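Local coordinates for protein L-ribulose 3-epimerase (Methylomonas sp. DH-1, PDB 7CJ6) that catalyses the manganese-dependent epimerisation of ketoses at C3, acting most strongly on L-ribulose and also interconverting D-allulose and D-fructose, at residues A[209-214]-A[244-249]; A[185-190]-A[215-220]. All blocks are in the same frame, centred on the assembly; numbering follows the deposited sequence.

Both contacts are buried at the catalytic end of one eight-stranded TIM barrel, and they share a manganese ion and a D-psicose molecule. Contact 1 joins two neighbouring parallel strands by regular backbone bonds. Contact 2 has no direct hydrogen bond between its segments: a short helix meets a loop through stacking, waters and the sugar, and it reaches the dimer interface. Their segments alternate along the chain, and they are tied together where S247 OG bonds to R217 O and G213 O to T186 OG1. Contact 1 supplies two metal ligands, H211 and E246; contact 2 adds D185 and the sugar-binding pair H188 and R217.

Contact 1 of 2, residues A[209-214]-A[244-249]; sequences YVHIGE and TFESFS. With MN (manganese (II) ion), chain C; PSJ (D-psicose), chain D.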
# COMPACT_ATOMS: atom_id res chain seq x y z
N TYR A 209 13.58 13.75 9.85
CA TYR A 209 13.88 12.30 9.94
C TYR A 209 13.49 11.59 8.64
O TYR A 209 12.46 11.94 8.03
CB TYR A 209 13.10 11.69 11.10
CG TYR A 209 13.77 10.52 11.77
CD1 TYR A 209 13.77 9.26 11.19
CD2 TYR A 209 14.39 10.67 13.00
CE1 TYR A 209 14.38 8.18 11.82
CE2 TYR A 209 15.00 9.60 13.64
CZ TYR A 209 14.98 8.35 13.05
OH TYR A 209 15.58 7.31 13.69
N VAL A 210 14.30 10.61 8.24
CA VAL A 210 14.14 9.88 6.95
C VAL A 210 14.23 8.38 7.21
O VAL A 210 15.13 7.93 7.96
CB VAL A 210 15.17 10.30 5.90
CG1 VAL A 210 15.16 9.34 4.72
CG2 VAL A 210 14.95 11.73 5.44
N HIS A 211 13.34 7.64 6.54
CA HIS A 211 13.37 6.16 6.42
C HIS A 211 13.68 5.81 4.97
O HIS A 211 12.98 6.33 4.07
CB HIS A 211 12.05 5.55 6.90
CG HIS A 211 12.00 5.33 8.38
ND1 HIS A 211 10.98 4.64 9.00
CD2 HIS A 211 12.86 5.70 9.35
CE1 HIS A 211 11.20 4.61 10.30
NE2 HIS A 211 12.35 5.26 10.54
N ILE A 212 14.71 5.00 4.77
CA ILE A 212 15.06 4.38 3.46
C ILE A 212 14.48 2.97 3.44
O ILE A 212 14.98 2.11 4.20
CB ILE A 212 16.59 4.37 3.25
CG1 ILE A 212 17.18 5.78 3.36
CG2 ILE A 212 16.93 3.70 1.93
CD1 ILE A 212 16.51 6.80 2.48
N GLY A 213 13.47 2.75 2.59
CA GLY A 213 12.88 1.43 2.32
C GLY A 213 12.60 1.25 0.84
O GLY A 213 12.05 2.18 0.22
N GLU A 214 12.96 0.09 0.29
CA GLU A 214 12.63 -0.30 -1.10
C GLU A 214 11.10 -0.44 -1.22
O GLU A 214 10.43 -0.55 -0.17
CB GLU A 214 13.37 -1.59 -1.47
CG GLU A 214 13.26 -1.95 -2.93
CD GLU A 214 13.56 -0.79 -3.86
OE1 GLU A 214 14.73 -0.66 -4.29
OE2 GLU A 214 12.63 -0.02 -4.14
N THR A 244 17.50 6.11 8.70
CA THR A 244 17.50 4.68 9.10
C THR A 244 17.04 3.82 7.92
O THR A 244 16.07 4.19 7.22
CB THR A 244 16.78 4.42 10.43
OG1 THR A 244 15.94 3.28 10.29
CG2 THR A 244 15.98 5.59 10.94
N PHE A 245 17.78 2.74 7.69
CA PHE A 245 17.38 1.62 6.80
C PHE A 245 16.27 0.83 7.49
O PHE A 245 16.42 0.41 8.65
CB PHE A 245 18.57 0.71 6.50
CG PHE A 245 18.17 -0.56 5.79
CD1 PHE A 245 17.41 -0.51 4.64
CD2 PHE A 245 18.56 -1.79 6.28
CE1 PHE A 245 17.05 -1.67 3.97
CE2 PHE A 245 18.19 -2.96 5.63
CZ PHE A 245 17.44 -2.89 4.48
N GLU A 246 15.19 0.61 6.76
CA GLU A 246 13.98 -0.09 7.25
C GLU A 246 13.62 -1.19 6.26
O GLU A 246 13.50 -0.89 5.05
CB GLU A 246 12.86 0.93 7.43
CG GLU A 246 11.60 0.32 8.00
CD GLU A 246 10.62 1.34 8.53
OE1 GLU A 246 10.36 1.32 9.74
OE2 GLU A 246 10.14 2.16 7.74
N SER A 247 13.47 -2.42 6.75
CA SER A 247 13.18 -3.62 5.93
C SER A 247 12.43 -4.65 6.79
O SER A 247 12.75 -4.80 7.99
CB SER A 247 14.44 -4.19 5.35
OG SER A 247 14.16 -5.32 4.53
N PHE A 248 11.47 -5.33 6.17
CA PHE A 248 10.62 -6.34 6.84
C PHE A 248 10.54 -7.59 5.96
O PHE A 248 10.18 -7.48 4.77
CB PHE A 248 9.24 -5.76 7.15
CG PHE A 248 9.29 -4.52 8.00
CD1 PHE A 248 9.37 -4.61 9.38
CD2 PHE A 248 9.29 -3.26 7.42
CE1 PHE A 248 9.43 -3.46 10.16
CE2 PHE A 248 9.35 -2.12 8.20
CZ PHE A 248 9.42 -2.22 9.57
N SER A 249 10.93 -8.72 6.55
CA SER A 249 10.84 -10.08 5.95
C SER A 249 10.16 -11.00 6.96
O SER A 249 10.30 -10.75 8.18
CB SER A 249 12.21 -10.59 5.57
OG SER A 249 12.12 -11.91 5.05
MN MN C . 9.17 3.90 8.09
C1 PSJ D . 5.69 1.57 9.20
O1 PSJ D . 5.27 1.23 7.88
C2 PSJ D . 6.86 2.50 9.11
O2 PSJ D . 7.26 2.79 8.01
C3 PSJ D . 7.48 3.07 10.35
O3 PSJ D . 8.90 3.02 10.29
C4 PSJ D . 6.94 2.26 11.51
O4 PSJ D . 5.58 2.64 11.66
C5 PSJ D . 7.68 2.48 12.83
O5 PSJ D . 8.79 3.36 12.63
C6 PSJ D . 8.16 1.14 13.40
O6 PSJ D . 8.65 1.31 14.74
O HOH W 1 13.61 -1.98 2.35
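H211 pairs with T244, and I212 with F245, as parallel neighbours, strands 207-212 and 242-245 being the seventh and eighth of the TIM barrel, joined by a beta-alpha-beta crossover through helix 227-236. Three backbone bonds hold the pair together: T244 N to V210 O at 3.1 Å, I212 N to T244 O at 2.9 Å, and E246 N to I212 O at 3.0 Å. The last of these continues the pairing just past the end of strand 242-245, which helps to position the backbone that carries E246.

The side chains divide by face. H211 and T244 lie side by side on the inner face. On the other face, I212 and F245 turn to the surrounding helices: I212 packs on F230 and F231 of helix 227-236, and F245 on L274 and A278 of helix 271-285.

At the end of strand 207-212, and one residue past strand 242-245, the barrel presents its metal site. H211 ND1 binds manganese at 2.2 Å and E246 OE2 binds it at 2.0 Å, while D185 and E152 complete the protein ligands and D-psicose adds O2 and O3. E246 reaches the ion through an extended chain whose CG is anti to the backbone N (chi1 -177°). Its carboxylate stands nearly perpendicular to the imidazole, the planes 80° apart, and ND1 and OE2 meet at the ion. The far nitrogen of the histidine, NE2, is hydrogen-bonded to E41, which with the metal bond at ND1 probably fixes the ring's rotation; E41 also holds Y209 OH.

Where the two segments diverge past the strands, a water takes over from direct pairing, accepting from E214 N at 3.0 Å and donating to E246 O at 2.9 Å.

Contact 2 of 2, residues A[185-190]-A[215-220]; sequences DTYHMN and SHRGYL. With MN (manganese (II) ion), chain C; PSJ (D-psicose), chain D.
The guanidinium of R217 lies flat on one face of the Y187 ring, centres 3.8 Å apart and planes 10° apart, in an off-centre cation-pi stack. R217 CD makes a CH-pi contact over the middle of that face, 3.6 Å from the ring centroid; the chain then bends (chi3 86°), carrying the guanidinium across to the CD2 and CE2 side. The tyrosine edge is used too: S215 O sits near the ring plane beside the CD1-CE1 edge, and CD2 lies 3.5 Å above the imidazole plane of H188, over its centre.

Held by this stack, the guanidinium turns its edge to D-psicose. NH1 donates to O1 of the sugar at 3.0 Å and NH2 to O2 at 3.0 Å. H188 NE2 supplies a second donor to O2, at 2.9 Å, and also bonds to O1. Because O2 is a manganese ligand as well, the ion and two N-H groups converge on it, which would probably polarise the C2 carbonyl.

D185 has a double role. Its OD2 binds the manganese at 2.1 Å, alongside H211, E152 and E246, while OD1 accepts from Y187 N at 2.9 Å and caps the start of helix 186-192. A water accepting from R217 NH2 sits between that arginine and the aspartate.

At the other end of the contact, a water donates to both Y187 O and S215 O and accepts from N190 ND2, bridging helix and loop. The second subunit closes this side: Y187 OH bonds to Y157 of that subunit, and N190 ND2 to its N190 O.

Such a cluster, a metal-binding aspartate at a strand end with histidine and arginine gripping the substrate, belongs to the ketose-binding pocket of a xylose isomerase-like TIM barrel.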
# COMPACT_ATOMS: atom_id res chain seq x y z
N ASP A 185 9.44 8.59 4.38
CA ASP A 185 9.83 7.17 4.21
C ASP A 185 9.66 6.83 2.72
O ASP A 185 8.55 7.01 2.19
CB ASP A 185 8.98 6.29 5.13
CG ASP A 185 9.30 4.81 5.03
OD1 ASP A 185 9.76 4.40 3.96
OD2 ASP A 185 9.05 4.08 6.02
N THR A 186 10.73 6.41 2.06
CA THR A 186 10.75 6.22 0.58
C THR A 186 9.73 5.14 0.20
O THR A 186 9.11 5.26 -0.87
CB THR A 186 12.15 5.90 0.07
OG1 THR A 186 12.62 4.69 0.68
CG2 THR A 186 13.12 7.03 0.33
N TYR A 187 9.56 4.12 1.04
CA TYR A 187 8.55 3.05 0.82
C TYR A 187 7.17 3.69 0.65
O TYR A 187 6.49 3.41 -0.35
CB TYR A 187 8.57 2.04 1.96
CG TYR A 187 7.37 1.13 1.98
CD1 TYR A 187 7.21 0.14 1.03
CD2 TYR A 187 6.38 1.28 2.94
CE1 TYR A 187 6.10 -0.70 1.04
CE2 TYR A 187 5.27 0.44 2.97
CZ TYR A 187 5.13 -0.55 2.01
OH TYR A 187 4.04 -1.37 2.03
N HIS A 188 6.76 4.51 1.62
CA HIS A 188 5.42 5.17 1.66
C HIS A 188 5.33 6.23 0.55
O HIS A 188 4.25 6.37 -0.05
CB HIS A 188 5.16 5.77 3.04
CG HIS A 188 5.10 4.75 4.12
ND1 HIS A 188 4.08 3.83 4.20
CD2 HIS A 188 5.94 4.48 5.15
CE1 HIS A 188 4.28 3.04 5.24
NE2 HIS A 188 5.41 3.42 5.84
N MET A 189 6.43 6.93 0.29
CA MET A 189 6.51 7.99 -0.74
C MET A 189 6.26 7.35 -2.11
O MET A 189 5.55 7.96 -2.93
CB MET A 189 7.87 8.67 -0.73
CG MET A 189 8.11 9.53 0.50
SD MET A 189 9.77 10.25 0.46
CE MET A 189 9.53 11.56 -0.73
N ASN A 190 6.80 6.15 -2.32
CA ASN A 190 6.72 5.39 -3.60
C ASN A 190 5.25 5.22 -3.99
O ASN A 190 4.95 5.22 -5.20
CB ASN A 190 7.41 4.04 -3.48
CG ASN A 190 7.41 3.27 -4.78
OD1 ASN A 190 8.02 3.69 -5.76
ND2 ASN A 190 6.71 2.15 -4.80
N SER A 215 10.57 -0.45 -2.44
CA SER A 215 9.11 -0.46 -2.74
C SER A 215 8.45 -1.66 -2.06
O SER A 215 7.29 -1.52 -1.60
CB SER A 215 8.88 -0.47 -4.23
OG SER A 215 9.71 -1.44 -4.87
N HIS A 216 9.14 -2.80 -1.99
CA HIS A 216 8.62 -4.06 -1.38
C HIS A 216 9.23 -4.28 0.01
O HIS A 216 8.92 -5.33 0.63
CB HIS A 216 8.86 -5.25 -2.31
CG HIS A 216 10.25 -5.33 -2.84
ND1 HIS A 216 11.36 -5.12 -2.04
CD2 HIS A 216 10.72 -5.64 -4.06
CE1 HIS A 216 12.46 -5.27 -2.76
NE2 HIS A 216 12.09 -5.60 -4.01
N ARG A 217 10.06 -3.34 0.47
CA ARG A 217 10.71 -3.31 1.81
C ARG A 217 11.79 -4.38 1.90
O ARG A 217 12.22 -4.70 3.03
CB ARG A 217 9.66 -3.49 2.92
CG ARG A 217 8.39 -2.69 2.70
CD ARG A 217 7.62 -2.39 3.97
NE ARG A 217 8.10 -1.17 4.62
CZ ARG A 217 7.43 -0.48 5.53
NH1 ARG A 217 6.23 -0.88 5.93
NH2 ARG A 217 7.95 0.61 6.04
N GLY A 218 12.24 -4.90 0.76
CA GLY A 218 13.36 -5.87 0.68
C GLY A 218 14.70 -5.18 0.47
O GLY A 218 14.88 -4.07 1.00
N TYR A 219 15.62 -5.84 -0.24
CA TYR A 219 16.98 -5.32 -0.56
C TYR A 219 16.83 -4.00 -1.33
O TYR A 219 16.04 -3.94 -2.31
CB TYR A 219 17.80 -6.35 -1.35
CG TYR A 219 18.54 -7.38 -0.53
CD1 TYR A 219 17.90 -8.52 -0.06
CD2 TYR A 219 19.89 -7.24 -0.24
CE1 TYR A 219 18.57 -9.48 0.69
CE2 TYR A 219 20.57 -8.19 0.51
CZ TYR A 219 19.91 -9.31 0.97
OH TYR A 219 20.59 -10.24 1.72
N LEU A 220 17.56 -2.97 -0.89
CA LEU A 220 17.65 -1.67 -1.58
C LEU A 220 18.15 -1.91 -3.01
O LEU A 220 19.18 -2.59 -3.17
CB LEU A 220 18.58 -0.73 -0.81
CG LEU A 220 18.10 -0.32 0.59
CD1 LEU A 220 18.96 0.82 1.14
CD2 LEU A 220 16.64 0.09 0.58
MN MN C . 9.17 3.90 8.09
C1 PSJ D . 5.69 1.57 9.20
O1 PSJ D . 5.27 1.23 7.88
C2 PSJ D . 6.86 2.50 9.11
O2 PSJ D . 7.26 2.79 8.01
C3 PSJ D . 7.48 3.07 10.35
O3 PSJ D . 8.90 3.02 10.29
C4 PSJ D . 6.94 2.26 11.51
O4 PSJ D . 5.58 2.64 11.66
C5 PSJ D . 7.68 2.48 12.83
O5 PSJ D . 8.79 3.36 12.63
C6 PSJ D . 8.16 1.14 13.40
O6 PSJ D . 8.65 1.31 14.74
O HOH W 2 10.39 1.70 4.92
O HOH W 3 6.18 1.18 -2.09